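Local coordinates for protein mannitol dehydrogenase (Pseudomonas fluorescens, PDB 1LJ8) that binds NAD and probably oxidises mannitol to fructose as a long-chain mannitol 2-dehydrogenase, at residues 2-7 and 78-83; 15-20 and 96-101; 324-329 and 484-489. One frame throughout, in Å; residues are numbered along the deposited sequence.

Contact 1 of 3, residues 2-7 and 78-83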
loop_
_atom_site.group_PDB
_atom_site.type_symbol
_atom_site.label_atom_id
_atom_site.label_comp_id
_atom_site.label_asym_id
_atom_site.label_seq_id
_atom_site.Cartn_x
_atom_site.Cartn_y
_atom_site.Cartn_z
ATOM N N LYS A 2 14.606 -20.222 17.386
ATOM C CA LYS A 2 13.305 -19.524 17.358
ATOM C C LYS A 2 13.421 -18.100 17.902
ATOM O O LYS A 2 14.006 -17.870 18.967
ATOM C CB LYS A 2 12.254 -20.295 18.182
ATOM C CG LYS A 2 10.908 -19.554 18.416
ATOM C CD LYS A 2 10.146 -19.288 17.101
ATOM C CE LYS A 2 8.685 -18.851 17.345
ATOM N NZ LYS A 2 7.964 -18.569 16.039
ATOM N N LEU A 3 12.903 -17.137 17.136
ATOM C CA LEU A 3 12.921 -15.760 17.607
ATOM C C LEU A 3 11.882 -15.546 18.707
ATOM O O LEU A 3 10.677 -15.771 18.510
ATOM C CB LEU A 3 12.628 -14.774 16.440
ATOM C CG LEU A 3 12.496 -13.310 16.933
ATOM C CD1 LEU A 3 13.780 -12.834 17.667
ATOM C CD2 LEU A 3 12.209 -12.368 15.680
ATOM N N ASN A 4 12.371 -15.134 19.881
ATOM C CA ASN A 4 11.531 -14.757 20.997
ATOM C C ASN A 4 12.385 -14.031 22.044
ATOM O O ASN A 4 13.617 -13.897 21.905
ATOM C CB ASN A 4 10.760 -15.948 21.584
ATOM C CG ASN A 4 11.663 -17.032 22.136
ATOM O OD1 ASN A 4 12.726 -16.770 22.672
ATOM N ND2 ASN A 4 11.225 -18.274 21.979
ATOM N N LYS A 5 11.762 -13.520 23.078
ATOM C CA LYS A 5 12.566 -12.790 24.059
ATOM C C LYS A 5 13.560 -13.671 24.758
ATOM O O LYS A 5 14.668 -13.235 25.099
ATOM C CB LYS A 5 11.668 -12.102 25.070
ATOM C CG LYS A 5 11.038 -10.845 24.476
ATOM C CD LYS A 5 10.000 -10.267 25.417
ATOM C CE LYS A 5 10.675 -9.618 26.614
ATOM N NZ LYS A 5 9.644 -9.095 27.574
ATOM N N GLN A 6 13.169 -14.919 24.980
ATOM C CA GLN A 6 14.044 -15.857 25.662
ATOM C C GLN A 6 15.329 -16.098 24.894
ATOM O O GLN A 6 16.397 -16.209 25.502
ATOM C CB GLN A 6 13.322 -17.186 25.887
ATOM C CG GLN A 6 13.914 -18.031 27.003
ATOM C CD GLN A 6 13.933 -17.324 28.382
ATOM O OE1 GLN A 6 13.021 -16.552 28.742
ATOM N NE2 GLN A 6 15.003 -17.583 29.155
ATOM N N ASN A 7 15.245 -16.122 23.552
ATOM C CA ASN A 7 16.397 -16.421 22.723
ATOM C C ASN A 7 17.070 -15.234 22.096
ATOM O O ASN A 7 18.054 -15.382 21.359
ATOM C CB ASN A 7 15.993 -17.366 21.580
ATOM C CG ASN A 7 15.424 -18.680 22.077
ATOM O OD1 ASN A 7 15.734 -19.133 23.220
ATOM N ND2 ASN A 7 14.626 -19.331 21.236
ATOM N N GLY A 78 3.574 -15.393 19.377
ATOM C CA GLY A 78 4.451 -16.516 19.703
ATOM C C GLY A 78 5.922 -16.117 19.744
ATOM O O GLY A 78 6.796 -16.907 20.128
ATOM N N GLN A 79 6.209 -14.872 19.367
ATOM C CA GLN A 79 7.578 -14.343 19.372
ATOM C C GLN A 79 7.684 -13.119 20.324
ATOM O O GLN A 79 8.657 -12.355 20.265
ATOM C CB GLN A 79 8.012 -13.949 17.933
ATOM C CG GLN A 79 8.054 -15.200 17.096
ATOM C CD GLN A 79 8.458 -15.038 15.631
ATOM O OE1 GLN A 79 8.614 -16.042 14.955
ATOM N NE2 GLN A 79 8.615 -13.789 15.140
ATOM N N ASP A 80 6.695 -12.964 21.208
ATOM C CA ASP A 80 6.671 -11.860 22.178
ATOM C C ASP A 80 6.625 -10.527 21.409
ATOM O O ASP A 80 7.110 -9.493 21.867
ATOM C CB ASP A 80 7.918 -11.923 23.080
ATOM C CG ASP A 80 8.003 -13.214 23.878
ATOM O OD1 ASP A 80 6.988 -13.555 24.550
ATOM O OD2 ASP A 80 9.073 -13.887 23.815
ATOM N N TYR A 81 6.008 -10.588 20.242
ATOM C CA TYR A 81 5.828 -9.454 19.333
ATOM C C TYR A 81 7.101 -8.953 18.659
ATOM O O TYR A 81 7.093 -7.940 17.950
ATOM C CB TYR A 81 5.026 -8.322 19.997
ATOM C CG TYR A 81 3.558 -8.706 20.062
ATOM C CD1 TYR A 81 3.028 -9.320 21.194
ATOM C CD2 TYR A 81 2.732 -8.586 18.930
ATOM C CE1 TYR A 81 1.698 -9.839 21.181
ATOM C CE2 TYR A 81 1.421 -9.085 18.928
ATOM C CZ TYR A 81 0.920 -9.720 20.056
ATOM O OH TYR A 81 -0.358 -10.287 20.014
ATOM N N LEU A 82 8.172 -9.735 18.781
ATOM C CA LEU A 82 9.419 -9.412 18.065
ATOM C C LEU A 82 9.329 -10.018 16.623
ATOM O O LEU A 82 8.652 -11.014 16.413
ATOM C CB LEU A 82 10.634 -10.060 18.772
ATOM C CG LEU A 82 10.924 -9.600 20.208
ATOM C CD1 LEU A 82 12.050 -10.453 20.829
ATOM C CD2 LEU A 82 11.300 -8.136 20.210
ATOM N N PHE A 83 9.997 -9.410 15.634
ATOM C CA PHE A 83 10.018 -9.981 14.291
ATOM C C PHE A 83 11.308 -9.499 13.657
ATOM O O PHE A 83 11.860 -8.475 14.088
ATOM C CB PHE A 83 8.790 -9.578 13.445
ATOM C CG PHE A 83 8.636 -8.096 13.222
ATOM C CD1 PHE A 83 9.224 -7.491 12.093
ATOM C CD2 PHE A 83 7.950 -7.312 14.139
ATOM C CE1 PHE A 83 9.126 -6.100 11.891
ATOM C CE2 PHE A 83 7.836 -5.914 13.961
ATOM C CZ PHE A 83 8.433 -5.293 12.826
HETATM O O HOH W 1 8.362 -19.015 20.957
HETATM O O HOH W 2 10.282 -15.695 25.218
#
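Lys-2 and Gln-79 cross at about a right angle where the N-terminal loop lies against the turn that leaves helix 69-77 of the Rossmann domain. That helix ends in a Schellman motif with Asp-80 as its C-prime residue. A type I' turn from Gln-79 to Leu-82 then leads into strand 83-87. A bend at chi2 (64°) turns the end of the Lys-2 chain toward Gln-79, where Lys-2 NZ meets Gln-79 OE1 at 2.8 Å, in the carbonyl plane and on a lone pair. The same OE1 accepts from Ala-253 N. Gln-79 NE2 gives to Asp-252 OD1 and to Leu-82 O, the latter at 3.1 Å, so bonds at both ends fix the flip of the amide. Leu-3 crosses Leu-82 at about a right angle too. Its CD2 lies 3.5 Å from Phe-83 CA. Leu-3 O is buried over Gln-79 CG and has no polar partner in the model. Asp-80 leaves its backbone toward the loop. The aliphatic part of Lys-5 crosses it at a slant, with Lys-5 CD 3.5 Å from Asp-80 CB. Leu-82 CD1 packs on Lys-5 CG. Water 1 joins Asn-4 ND2 to Gly-78 O, and water 2 joins Gln-6 N to Asp-80 OD2. That carboxylate oxygen also accepts from Lys-5 N at 2.8 Å, on its anti lone pair, with an N-H...O angle of 166°.

Contact 2 of 3, residues 15-20 and 96-101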
loop_
_atom_site.group_PDB
_atom_site.type_symbol
_atom_site.label_atom_id
_atom_site.label_comp_id
_atom_site.label_asym_id
_atom_site.label_seq_id
_atom_site.Cartn_x
_atom_site.Cartn_y
_atom_site.Cartn_z
ATOM N N VAL A 15 23.252 -10.450 13.665
ATOM C CA VAL A 15 21.875 -10.015 13.861
ATOM C C VAL A 15 21.811 -8.829 14.827
ATOM O O VAL A 15 22.216 -8.956 15.986
ATOM C CB VAL A 15 21.008 -11.185 14.392
ATOM C CG1 VAL A 15 19.563 -10.699 14.609
ATOM C CG2 VAL A 15 21.011 -12.325 13.389
ATOM N N LYS A 16 21.290 -7.690 14.357
ATOM C CA LYS A 16 21.165 -6.487 15.181
ATOM C C LYS A 16 19.953 -6.621 16.099
ATOM O O LYS A 16 18.889 -7.142 15.701
ATOM C CB LYS A 16 21.019 -5.259 14.284
ATOM C CG LYS A 16 21.999 -5.242 13.106
ATOM C CD LYS A 16 23.369 -4.686 13.434
ATOM C CE LYS A 16 24.155 -4.378 12.105
ATOM N NZ LYS A 16 23.598 -3.266 11.163
ATOM N N LEU A 17 20.137 -6.206 17.350
ATOM C CA LEU A 17 19.089 -6.306 18.372
ATOM C C LEU A 17 18.664 -4.943 18.895
ATOM O O LEU A 17 19.436 -3.975 18.836
ATOM C CB LEU A 17 19.624 -7.098 19.577
ATOM C CG LEU A 17 20.315 -8.440 19.295
ATOM C CD1 LEU A 17 20.856 -8.963 20.617
ATOM C CD2 LEU A 17 19.347 -9.452 18.624
ATOM N N PRO A 18 17.439 -4.846 19.398
ATOM C CA PRO A 18 16.953 -3.579 19.951
ATOM C C PRO A 18 17.961 -3.199 21.036
ATOM O O PRO A 18 18.461 -4.084 21.772
ATOM C CB PRO A 18 15.637 -3.976 20.592
ATOM C CG PRO A 18 15.118 -5.033 19.671
ATOM C CD PRO A 18 16.361 -5.853 19.352
ATOM N N ALA A 19 18.262 -1.915 21.149
ATOM C CA ALA A 19 19.232 -1.434 22.140
ATOM C C ALA A 19 18.510 -0.879 23.353
ATOM O O ALA A 19 19.141 -0.408 24.294
ATOM C CB ALA A 19 20.148 -0.361 21.532
ATOM N N TYR A 20 17.192 -0.986 23.381
ATOM C CA TYR A 20 16.427 -0.486 24.519
ATOM C C TYR A 20 15.812 -1.668 25.241
ATOM O O TYR A 20 15.727 -2.773 24.684
ATOM C CB TYR A 20 15.324 0.461 24.032
ATOM C CG TYR A 20 14.507 -0.114 22.873
ATOM C CD1 TYR A 20 13.269 -0.743 23.091
ATOM C CD2 TYR A 20 14.986 -0.026 21.579
ATOM C CE1 TYR A 20 12.520 -1.278 22.012
ATOM C CE2 TYR A 20 14.254 -0.543 20.475
ATOM C CZ TYR A 20 13.011 -1.171 20.722
ATOM O OH TYR A 20 12.287 -1.680 19.653
ATOM N N VAL A 96 20.251 -7.462 8.992
ATOM C CA VAL A 96 19.216 -8.360 9.500
ATOM C C VAL A 96 19.080 -7.838 10.922
ATOM O O VAL A 96 20.048 -7.808 11.691
ATOM C CB VAL A 96 19.673 -9.821 9.542
ATOM C CG1 VAL A 96 18.496 -10.704 10.016
ATOM C CG2 VAL A 96 20.142 -10.237 8.191
ATOM N N ARG A 97 17.866 -7.435 11.279
ATOM C CA ARG A 97 17.643 -6.779 12.549
ATOM C C ARG A 97 16.341 -7.213 13.193
ATOM O O ARG A 97 15.331 -7.328 12.509
ATOM C CB ARG A 97 17.568 -5.269 12.276
ATOM C CG ARG A 97 17.097 -4.421 13.451
ATOM C CD ARG A 97 17.068 -2.912 13.050
ATOM N NE ARG A 97 18.431 -2.396 12.843
ATOM C CZ ARG A 97 19.295 -2.143 13.829
ATOM N NH1 ARG A 97 18.972 -2.339 15.112
ATOM N NH2 ARG A 97 20.541 -1.753 13.529
ATOM N N VAL A 98 16.385 -7.465 14.498
ATOM C CA VAL A 98 15.177 -7.787 15.232
ATOM C C VAL A 98 14.512 -6.451 15.642
ATOM O O VAL A 98 15.160 -5.581 16.228
ATOM C CB VAL A 98 15.499 -8.622 16.491
ATOM C CG1 VAL A 98 14.228 -8.720 17.345
ATOM C CG2 VAL A 98 15.957 -10.036 16.040
ATOM N N ILE A 99 13.219 -6.292 15.331
ATOM C CA ILE A 99 12.478 -5.063 15.602
ATOM C C ILE A 99 11.629 -5.266 16.850
ATOM O O ILE A 99 10.912 -6.276 16.940
ATOM C CB ILE A 99 11.542 -4.725 14.406
ATOM C CG1 ILE A 99 12.400 -4.513 13.134
ATOM C CG2 ILE A 99 10.691 -3.479 14.733
ATOM C CD1 ILE A 99 13.320 -3.215 13.192
ATOM N N GLY A 100 11.696 -4.311 17.790
ATOM C CA GLY A 100 10.925 -4.438 19.020
ATOM C C GLY A 100 9.910 -3.341 19.274
ATOM O O GLY A 100 9.371 -3.242 20.384
ATOM N N SER A 101 9.602 -2.542 18.247
ATOM C CA SER A 101 8.666 -1.423 18.434
ATOM C C SER A 101 7.173 -1.750 18.464
ATOM O O SER A 101 6.369 -0.876 18.770
ATOM C CB SER A 101 8.955 -0.380 17.354
ATOM O OG SER A 101 8.850 -1.017 16.093
HETATM O O HOH W 3 20.881 -2.473 17.211
#
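Lys-16 and Arg-97 form a single parallel bridge through their backbones. Two hydrogen bonds make it: Lys-16 N to Val-96 O at 2.9 Å, and Val-98 N to Lys-16 O at 2.8 Å. Both are nearly straight. The side chains of the bridged pair also meet. Lys-16 CB sits over one face of the Arg-97 guanidinium, 3.6 Å from CZ. Arg-97 gets there by its bend at chi3 (-68°). The two positive ends come close, Lys-16 NZ to Arg-97 NH2 at 4.2 Å, but Glu-95 forms salt bridges to both residues and probably offsets the repulsion. Water 3 lies in the guanidinium plane and links Arg-97 NH1 to Leu-17 O. Here the N-terminal loop runs beside strand 96-107, an antiparallel neighbour of strand 83-87 in the mixed sheet of the Rossmann domain. The apolar contacts centre on Val-98. Its CG2 touches Val-15 CG1 at 3.9 Å and, more loosely, Leu-17 CD2. Pro-18 CD lies 4.1 Å from Val-98 CB. Pro-18 CB lies over one face of the Tyr-20 ring, near its rim. The hydroxyl of Tyr-20 is bonded to Asp-47 OD1, which also accepts from Gly-100 N. Tyr-20 OH lies only 3.1 Å from Gly-100 CA, where a side chain on Gly-100 would clash with it.

Contact 3 of 3, residues 324-329 and 484-489; sequences DPLFVA and TLKHLL
Leu-326 and Leu-489 meet through their methyl groups, CD2 to CD1, at 3.8 Å. Leu-489 CD1 also lies 3.6 Å from the backbone oxygen Leu-326 O, and it touches the methyl Ala-329 CB at 4.0 Å. Leu-326 CD1 reaches across to Lys-486 CG at 3.7 Å, so the lysine contributes the aliphatic root of its chain. Deeper in, Leu-485 CD1 sits over one face of the Phe-327 ring, 4.1 Å from its centroid and 22° off the normal, a CH-pi contact. Phe-327 starts out away from helix 463-488. Its CG is anti to the carbonyl carbon (chi1 -81°), and the ring end swings back to the leucine. The axes of the short segments 325-329 and 484-488 approach to 10.0 Å, at an angle of 45°. They belong to helices 325-339 and 463-488 of the helical C-terminal part. With an alanine at Leu-489 the methyl between Leu-326 and Ala-329 is gone, which would probably open a gap there and leave Leu-326 CD2 held on the lysine side alone. Further out, Tyr-315 packs edge-to-face with the Phe-327 ring and bonds Asp-324 OD2 through its hydroxyl. Leu-485 also touches Leu-405 of helix 401-413. Asp-324 is the N-cap of helix 325-339, and its OD1 accepts from Leu-326 N at 2.9 Å.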
loop_
_atom_site.group_PDB
_atom_site.type_symbol
_atom_site.label_atom_id
_atom_site.label_comp_id
_atom_site.label_asym_id
_atom_site.label_seq_id
_atom_site.Cartn_x
_atom_site.Cartn_y
_atom_site.Cartn_z
ATOM N N ASP A 324 14.061 -8.233 -18.894
ATOM C CA ASP A 324 13.509 -8.281 -20.260
ATOM C C ASP A 324 13.620 -6.856 -20.825
ATOM O O ASP A 324 12.886 -5.934 -20.415
ATOM C CB ASP A 324 12.039 -8.738 -20.226
ATOM C CG ASP A 324 11.483 -8.987 -21.628
ATOM O OD1 ASP A 324 11.825 -8.209 -22.540
ATOM O OD2 ASP A 324 10.707 -9.947 -21.817
ATOM N N PRO A 325 14.530 -6.640 -21.794
ATOM C CA PRO A 325 14.646 -5.279 -22.300
ATOM C C PRO A 325 13.403 -4.653 -22.895
ATOM O O PRO A 325 13.315 -3.435 -22.933
ATOM C CB PRO A 325 15.807 -5.364 -23.328
ATOM C CG PRO A 325 16.562 -6.615 -22.927
ATOM C CD PRO A 325 15.477 -7.554 -22.466
ATOM N N LEU A 326 12.452 -5.453 -23.364
ATOM C CA LEU A 326 11.244 -4.855 -23.921
ATOM C C LEU A 326 10.416 -4.276 -22.786
ATOM O O LEU A 326 9.778 -3.250 -22.964
ATOM C CB LEU A 326 10.408 -5.886 -24.645
ATOM C CG LEU A 326 10.855 -6.439 -26.000
ATOM C CD1 LEU A 326 9.881 -7.529 -26.417
ATOM C CD2 LEU A 326 10.865 -5.301 -27.021
ATOM N N PHE A 327 10.421 -4.938 -21.621
ATOM C CA PHE A 327 9.661 -4.399 -20.473
ATOM C C PHE A 327 10.313 -3.109 -19.958
ATOM O O PHE A 327 9.604 -2.138 -19.586
ATOM C CB PHE A 327 9.567 -5.438 -19.336
ATOM C CG PHE A 327 8.498 -6.475 -19.541
ATOM C CD1 PHE A 327 8.616 -7.431 -20.545
ATOM C CD2 PHE A 327 7.352 -6.503 -18.713
ATOM C CE1 PHE A 327 7.643 -8.399 -20.731
ATOM C CE2 PHE A 327 6.367 -7.471 -18.895
ATOM C CZ PHE A 327 6.506 -8.425 -19.898
ATOM N N VAL A 328 11.650 -3.089 -19.886
ATOM C CA VAL A 328 12.351 -1.891 -19.430
ATOM C C VAL A 328 12.055 -0.736 -20.362
ATOM O O VAL A 328 11.772 0.373 -19.918
ATOM C CB VAL A 328 13.911 -2.126 -19.385
ATOM C CG1 VAL A 328 14.626 -0.885 -18.924
ATOM C CG2 VAL A 328 14.244 -3.302 -18.440
ATOM N N ALA A 329 12.121 -0.985 -21.677
ATOM C CA ALA A 329 11.850 0.091 -22.659
ATOM C C ALA A 329 10.407 0.596 -22.548
ATOM O O ALA A 329 10.124 1.810 -22.646
ATOM C CB ALA A 329 12.136 -0.409 -24.074
ATOM N N THR A 484 3.389 -7.968 -29.029
ATOM C CA THR A 484 2.621 -6.732 -28.835
ATOM C C THR A 484 3.546 -5.583 -28.397
ATOM O O THR A 484 3.423 -4.457 -28.875
ATOM C CB THR A 484 1.525 -6.974 -27.800
ATOM O OG1 THR A 484 0.618 -7.955 -28.321
ATOM C CG2 THR A 484 0.769 -5.697 -27.472
ATOM N N LEU A 485 4.455 -5.851 -27.452
ATOM C CA LEU A 485 5.373 -4.819 -26.989
ATOM C C LEU A 485 6.294 -4.404 -28.119
ATOM O O LEU A 485 6.573 -3.234 -28.266
ATOM C CB LEU A 485 6.238 -5.284 -25.789
ATOM C CG LEU A 485 5.457 -5.294 -24.455
ATOM C CD1 LEU A 485 6.345 -5.873 -23.343
ATOM C CD2 LEU A 485 5.002 -3.886 -24.086
ATOM N N LYS A 486 6.818 -5.366 -28.876
ATOM C CA LYS A 486 7.681 -4.970 -29.992
ATOM C C LYS A 486 6.946 -4.029 -30.924
ATOM O O LYS A 486 7.478 -2.988 -31.306
ATOM C CB LYS A 486 8.144 -6.191 -30.794
ATOM C CG LYS A 486 9.133 -7.054 -30.055
ATOM C CD LYS A 486 9.373 -8.359 -30.798
ATOM C CE LYS A 486 10.610 -9.064 -30.299
ATOM N NZ LYS A 486 10.765 -10.421 -30.963
ATOM N N HIS A 487 5.714 -4.361 -31.294
ATOM C CA HIS A 487 5.007 -3.456 -32.221
ATOM C C HIS A 487 4.801 -2.074 -31.605
ATOM O O HIS A 487 5.019 -1.036 -32.252
ATOM C CB HIS A 487 3.652 -4.061 -32.631
ATOM C CG HIS A 487 3.777 -5.280 -33.508
ATOM N ND1 HIS A 487 2.716 -6.116 -33.788
ATOM C CD2 HIS A 487 4.839 -5.793 -34.171
ATOM C CE1 HIS A 487 3.117 -7.090 -34.586
ATOM N NE2 HIS A 487 4.402 -6.917 -34.834
ATOM N N LEU A 488 4.398 -2.050 -30.335
ATOM C CA LEU A 488 4.121 -0.800 -29.667
ATOM C C LEU A 488 5.320 0.119 -29.552
ATOM O O LEU A 488 5.198 1.343 -29.747
ATOM C CB LEU A 488 3.531 -1.084 -28.265
ATOM C CG LEU A 488 3.304 0.141 -27.354
ATOM C CD1 LEU A 488 2.209 0.996 -27.958
ATOM C CD2 LEU A 488 2.909 -0.299 -25.940
ATOM N N LEU A 489 6.470 -0.467 -29.246
ATOM C CA LEU A 489 7.684 0.297 -29.038
ATOM C C LEU A 489 8.197 0.965 -30.303
ATOM O O LEU A 489 9.142 1.758 -30.250
ATOM C CB LEU A 489 8.756 -0.584 -28.367
ATOM C CG LEU A 489 8.325 -0.846 -26.898
ATOM C CD1 LEU A 489 9.156 -1.966 -26.275
ATOM C CD2 LEU A 489 8.422 0.441 -26.073
#

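How the contacts relate
Contacts 1 and 2 share the N-terminal loop, laid on a helix-end turn in one and on strand 96-107 in the other. Their segments alternate along the chain. They touch directly: Phe-83 O and Ile-99 N probably bond between neighbouring strands, and Leu-3 CD1 packs on Val-98 CG2. Contact 2 is the more buried, and it joins backbone pairing to an apolar patch. Contact 1 is partly buried and adds side-chain polar bonds and bridging waters to its leucine packing. Contact 3 stands apart in the helical C-terminal part, with centres 47 Å from contact 1 and 43 Å from contact 2. It is likewise partly buried, but only apolar packing joins its segments.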